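Leucine-rich repeat protein (Bacteroides thetaiotaomicron, PDB 4ECN) is of unknown function but, as an extracellular leucine-rich repeat protein carrying transthyretin-like domains, probably binds other proteins. Local coordinates at residues Y644-V649 / I673-V678; G214-V219 / E242-I247. One frame throughout, in Å; residues are numbered along the deposited sequence.

Contact 1. Residues Y644-V649 / I673-V678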
loop_
_atom_site.group_PDB
_atom_site.type_symbol
_atom_site.label_atom_id
_atom_site.label_comp_id
_atom_site.label_asym_id
_atom_site.label_seq_id
_atom_site.Cartn_x
_atom_site.Cartn_y
_atom_site.Cartn_z
ATOM N N TYR A 644 34.804 4.161 1.692
ATOM C CA TYR A 644 33.395 4.427 1.971
ATOM C C TYR A 644 33.040 3.790 3.318
ATOM O O TYR A 644 33.337 2.617 3.563
ATOM C CB TYR A 644 32.423 3.965 0.838
ATOM C CG TYR A 644 30.966 4.182 1.219
ATOM C CD1 TYR A 644 30.442 5.468 1.344
ATOM C CD2 TYR A 644 30.155 3.111 1.605
ATOM C CE1 TYR A 644 29.144 5.686 1.817
ATOM C CE2 TYR A 644 28.844 3.317 2.062
ATOM C CZ TYR A 644 28.343 4.609 2.160
ATOM O OH TYR A 644 27.058 4.849 2.604
ATOM N N VAL A 645 32.387 4.570 4.183
ATOM C CA VAL A 645 32.017 4.085 5.504
ATOM C C VAL A 645 30.502 3.912 5.559
ATOM O O VAL A 645 29.753 4.903 5.585
ATOM C CB VAL A 645 32.548 5.027 6.637
ATOM C CG1 VAL A 645 32.099 4.562 8.014
ATOM C CG2 VAL A 645 34.066 5.142 6.589
HETATM N N MSE A 646 30.061 2.632 5.614
HETATM C CA MSE A 646 28.650 2.237 5.771
HETATM C C MSE A 646 28.059 2.840 7.040
HETATM O O MSE A 646 28.802 3.124 7.985
HETATM C CB MSE A 646 28.505 0.714 5.831
HETATM C CG MSE A 646 29.129 -0.022 4.664
HETATM SE SE MSE A 646 28.873 -1.952 4.890
HETATM C CE MSE A 646 29.927 -2.280 6.545
ATOM N N GLY A 647 26.748 3.038 7.062
ATOM C CA GLY A 647 26.079 3.579 8.239
ATOM C C GLY A 647 26.102 2.626 9.424
ATOM O O GLY A 647 26.369 3.056 10.558
ATOM N N SER A 648 25.847 1.313 9.172
ATOM C CA SER A 648 25.797 0.335 10.250
ATOM C C SER A 648 25.719 -1.160 9.804
ATOM O O SER A 648 25.291 -1.481 8.689
ATOM C CB SER A 648 24.561 0.608 11.102
ATOM O OG SER A 648 23.370 0.613 10.327
ATOM N N VAL A 649 26.073 -2.065 10.737
ATOM C CA VAL A 649 25.881 -3.500 10.593
ATOM C C VAL A 649 25.114 -3.934 11.813
ATOM O O VAL A 649 25.472 -3.512 12.923
ATOM C CB VAL A 649 27.155 -4.339 10.363
ATOM C CG1 VAL A 649 27.694 -4.134 8.967
ATOM C CG2 VAL A 649 28.226 -4.064 11.415
ATOM N N ILE A 673 35.471 -3.894 9.823
ATOM C CA ILE A 673 34.168 -3.421 9.324
ATOM C C ILE A 673 34.223 -1.908 9.050
ATOM O O ILE A 673 34.561 -1.127 9.950
ATOM C CB ILE A 673 32.993 -3.744 10.317
ATOM C CG1 ILE A 673 33.049 -5.186 10.904
ATOM C CG2 ILE A 673 31.610 -3.400 9.709
ATOM C CD1 ILE A 673 32.014 -5.509 11.942
ATOM N N ASN A 674 33.821 -1.490 7.834
ATOM C CA ASN A 674 33.770 -0.081 7.457
ATOM C C ASN A 674 32.357 0.465 7.741
ATOM O O ASN A 674 31.572 0.666 6.823
ATOM C CB ASN A 674 34.173 0.089 5.995
ATOM C CG ASN A 674 33.381 -0.761 5.026
ATOM O OD1 ASN A 674 33.364 -1.992 5.091
ATOM N ND2 ASN A 674 32.716 -0.111 4.096
ATOM N N ALA A 675 32.025 0.670 9.030
ATOM C CA ALA A 675 30.707 1.128 9.461
ATOM C C ALA A 675 30.790 1.939 10.741
ATOM O O ALA A 675 31.558 1.596 11.647
ATOM C CB ALA A 675 29.777 -0.055 9.669
ATOM N N SER A 676 29.972 3.018 10.814
ATOM C CA SER A 676 29.929 3.938 11.949
ATOM C C SER A 676 29.310 3.280 13.174
ATOM O O SER A 676 29.794 3.516 14.267
ATOM C CB SER A 676 29.145 5.191 11.585
ATOM O OG SER A 676 29.667 5.795 10.410
ATOM N N THR A 677 28.259 2.448 12.997
ATOM C CA THR A 677 27.582 1.762 14.100
ATOM C C THR A 677 27.671 0.236 13.904
ATOM O O THR A 677 27.428 -0.291 12.812
ATOM C CB THR A 677 26.122 2.231 14.242
ATOM O OG1 THR A 677 26.087 3.645 14.477
ATOM C CG2 THR A 677 25.394 1.531 15.372
ATOM N N VAL A 678 28.047 -0.466 14.990
ATOM C CA VAL A 678 28.176 -1.924 15.020
ATOM C C VAL A 678 27.311 -2.412 16.161
ATOM O O VAL A 678 27.541 -2.004 17.301
ATOM C CB VAL A 678 29.645 -2.407 15.119
ATOM C CG1 VAL A 678 29.713 -3.920 15.281
ATOM C CG2 VAL A 678 30.445 -1.961 13.902
HETATM O O HOH W 1 28.332 6.912 7.665
#
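Met646, modelled as selenomethionine, runs obliquely across Asn674. Its CB lies 3.2 Å from Asn674 O; CG passes the same carbonyl oxygen and lies 3.6 Å from Asn674 ND2. SE serves as the bend (chi3 -64°), turning the terminal methyl back to segment 673-678, where CE lies beside Asn674 O and OD1 and meets Ile673 CG2 and Ala675 CB, each at 3.8 Å. Ile673 CG2 has a second neighbour in Val649 CG2, the two branches reaching tip to tip; Val649 CG2 then lies alongside Val678 CG2 at 3.9 Å.

The amide of Asn674 also makes a polar bond. Its CG lies between the backbone N and carbonyl carbon (chi1 54°), which carries ND2 back to Tyr644 O, 2.8 Å away. That acceptor is close to the amide plane, and OD1 has a weak bond from Asn639 N, so both ends of the amide are engaged and its rotation is restrained. Backbone hydrogen bonds between the parallel chains continue the pairing: Met646 N to Asn674 O, Ser676 N to Met646 O at 3.1 Å, Thr677 N to Gly647 O, and Val649 N to Thr677 O at 3.0 Å. The chain turns a corner at Gly647 and at Ser676, so the bend is matched in both strands.

Such stacking of successive parallel strands is characteristic of a leucine-rich repeat solenoid. Strand 623-625 flanks one side, with Leu624 against Met646 and Val649, while strand 701-703 follows on the other, Ile702 touching Val678.

Contact 2. Residues G214-V219 / E242-I247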
loop_
_atom_site.group_PDB
_atom_site.type_symbol
_atom_site.label_atom_id
_atom_site.label_comp_id
_atom_site.label_asym_id
_atom_site.label_seq_id
_atom_site.Cartn_x
_atom_site.Cartn_y
_atom_site.Cartn_z
ATOM N N GLY A 214 -37.591 20.036 -18.790
ATOM C CA GLY A 214 -36.368 20.822 -18.820
ATOM C C GLY A 214 -35.801 20.862 -20.216
ATOM O O GLY A 214 -36.430 20.373 -21.161
ATOM N N THR A 215 -34.608 21.448 -20.347
ATOM C CA THR A 215 -33.924 21.571 -21.632
ATOM C C THR A 215 -32.761 20.591 -21.622
ATOM O O THR A 215 -32.049 20.452 -20.623
ATOM C CB THR A 215 -33.510 23.025 -21.891
ATOM O OG1 THR A 215 -34.696 23.831 -21.904
ATOM C CG2 THR A 215 -32.755 23.207 -23.214
ATOM N N TYR A 216 -32.614 19.883 -22.737
ATOM C CA TYR A 216 -31.604 18.859 -22.911
ATOM C C TYR A 216 -30.842 18.990 -24.197
ATOM O O TYR A 216 -31.269 19.689 -25.106
ATOM C CB TYR A 216 -32.283 17.471 -22.925
ATOM C CG TYR A 216 -33.000 17.097 -21.660
ATOM C CD1 TYR A 216 -34.268 17.606 -21.377
ATOM C CD2 TYR A 216 -32.462 16.164 -20.784
ATOM C CE1 TYR A 216 -34.942 17.258 -20.209
ATOM C CE2 TYR A 216 -33.127 15.803 -19.615
ATOM C CZ TYR A 216 -34.368 16.350 -19.335
ATOM O OH TYR A 216 -35.019 15.996 -18.190
ATOM N N GLN A 217 -29.773 18.202 -24.296
ATOM C CA GLN A 217 -28.962 17.945 -25.472
ATOM C C GLN A 217 -28.522 16.493 -25.461
ATOM O O GLN A 217 -28.169 15.981 -24.388
ATOM C CB GLN A 217 -27.749 18.865 -25.555
ATOM C CG GLN A 217 -28.019 20.287 -25.992
ATOM C CD GLN A 217 -26.706 21.008 -26.079
ATOM O OE1 GLN A 217 -26.126 21.416 -25.054
ATOM N NE2 GLN A 217 -26.163 21.090 -27.296
ATOM N N VAL A 218 -28.519 15.827 -26.637
ATOM C CA VAL A 218 -27.980 14.478 -26.730
ATOM C C VAL A 218 -26.453 14.659 -26.661
ATOM O O VAL A 218 -25.907 15.490 -27.388
ATOM C CB VAL A 218 -28.481 13.680 -27.960
ATOM C CG1 VAL A 218 -27.741 12.349 -28.092
ATOM C CG2 VAL A 218 -29.980 13.419 -27.851
ATOM N N VAL A 219 -25.790 13.968 -25.716
ATOM C CA VAL A 219 -24.358 14.134 -25.484
ATOM C C VAL A 219 -23.555 12.847 -25.879
ATOM O O VAL A 219 -22.316 12.881 -25.915
ATOM C CB VAL A 219 -24.066 14.557 -24.012
ATOM C CG1 VAL A 219 -24.618 15.953 -23.740
ATOM C CG2 VAL A 219 -24.583 13.545 -22.988
ATOM N N GLU A 242 -28.647 19.058 -31.169
ATOM C CA GLU A 242 -29.408 20.302 -31.085
ATOM C C GLU A 242 -30.355 20.246 -29.882
ATOM O O GLU A 242 -30.992 19.222 -29.639
ATOM C CB GLU A 242 -30.161 20.560 -32.392
ATOM C CG GLU A 242 -29.244 20.993 -33.518
ATOM C CD GLU A 242 -28.656 22.375 -33.326
ATOM O OE1 GLU A 242 -29.426 23.365 -33.359
ATOM O OE2 GLU A 242 -27.421 22.466 -33.135
ATOM N N SER A 243 -30.370 21.338 -29.100
ATOM C CA SER A 243 -31.129 21.501 -27.859
ATOM C C SER A 243 -32.619 21.313 -28.073
ATOM O O SER A 243 -33.181 21.834 -29.031
ATOM C CB SER A 243 -30.880 22.878 -27.261
ATOM O OG SER A 243 -29.567 23.320 -27.569
ATOM N N PHE A 244 -33.235 20.526 -27.208
ATOM C CA PHE A 244 -34.660 20.283 -27.233
ATOM C C PHE A 244 -35.203 20.562 -25.851
ATOM O O PHE A 244 -34.443 20.545 -24.877
ATOM C CB PHE A 244 -34.988 18.872 -27.719
ATOM C CG PHE A 244 -34.479 17.722 -26.884
ATOM C CD1 PHE A 244 -33.215 17.184 -27.106
ATOM C CD2 PHE A 244 -35.299 17.110 -25.940
ATOM C CE1 PHE A 244 -32.769 16.087 -26.374
ATOM C CE2 PHE A 244 -34.851 16.003 -25.211
ATOM C CZ PHE A 244 -33.599 15.488 -25.448
ATOM N N THR A 245 -36.497 20.856 -25.754
ATOM C CA THR A 245 -37.081 21.187 -24.463
ATOM C C THR A 245 -38.272 20.253 -24.201
ATOM O O THR A 245 -39.068 20.008 -25.107
ATOM C CB THR A 245 -37.466 22.681 -24.459
ATOM O OG1 THR A 245 -36.348 23.467 -24.911
ATOM C CG2 THR A 245 -37.951 23.172 -23.101
ATOM N N VAL A 246 -38.370 19.726 -22.960
ATOM C CA VAL A 246 -39.456 18.852 -22.505
ATOM C C VAL A 246 -40.435 19.690 -21.681
ATOM O O VAL A 246 -40.018 20.421 -20.775
ATOM C CB VAL A 246 -38.927 17.634 -21.709
ATOM C CG1 VAL A 246 -40.063 16.782 -21.171
ATOM C CG2 VAL A 246 -37.979 16.787 -22.547
ATOM N N ILE A 247 -41.735 19.584 -22.008
ATOM C CA ILE A 247 -42.811 20.311 -21.329
ATOM C C ILE A 247 -43.623 19.326 -20.518
ATOM O O ILE A 247 -43.882 18.230 -21.009
ATOM C CB ILE A 247 -43.704 21.096 -22.349
ATOM C CG1 ILE A 247 -42.894 21.930 -23.389
ATOM C CG2 ILE A 247 -44.800 21.919 -21.663
ATOM C CD1 ILE A 247 -41.916 22.979 -22.853
HETATM O O HOH W 2 -30.119 16.810 -28.892
#
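Tyr216 and Phe244 form a hydrogen-bonded antiparallel pair in a beta domain of the transthyretin clan, joining strand 214-227 to the short strand 244-246. Two nearly straight bonds define the register: Tyr216 N to Phe244 O (176° at the hydrogen) and Val246 N to Gly214 O at 2.7 Å.

The tight side holds Tyr216, Phe244 and Val246. Phe244 CG sits between its backbone N and carbonyl carbon (chi1 62°), which swings the ring back over strand 214-219; there Tyr216 CB lies above one ring face, 3.8 Å from the centroid, in a CH-pi contact. The two rings are slid apart and barely overlap, planes at 15° and centroids 5.7 Å apart. Val218 CG2 approaches Phe244 CE1 obliquely at 4.1 Å, Val246 CG2 meets Tyr216 CE1, and Val133 and Ala255 also touch Phe244. Replacing Phe244 by an alanine removes the ring and would probably leave Tyr216 CB and Val218 CG2 facing a gap.

The other face, with Thr215 and Thr245, is sparser, and Ser243 and Thr245 are exposed. Thr215 OG1 and Thr245 OG1 are 3.5 Å apart, a weak hydroxyl pair, and Gln217 CG merely grazes Ser243 OG. On the N-terminal side of Phe244 the backbone hydrogen bonds between the segments end, and a water, in plane at the edge of the Phe244 ring, accepts from Val218 N at 2.9 Å and donates to Glu242 O at 2.7 Å.

Contacts 1 and 2 lie on opposite sides of the chain's centre, 31 and 46 Å from it, with their own centres 74 Å apart and their nearest atoms about 58 Å apart. They follow one another in sequence, contact 2 closing before contact 1 opens, and they do not touch. Their strand directions differ: contact 1 joins parallel neighbours in a ten-strand sheet, whereas contact 2 joins antiparallel neighbours within the second DUF4458 domain. Surface burial is similar, 497 against 444 Å². The sodium ion is bound by Gln314 and Val317, residues that belong to neither contact.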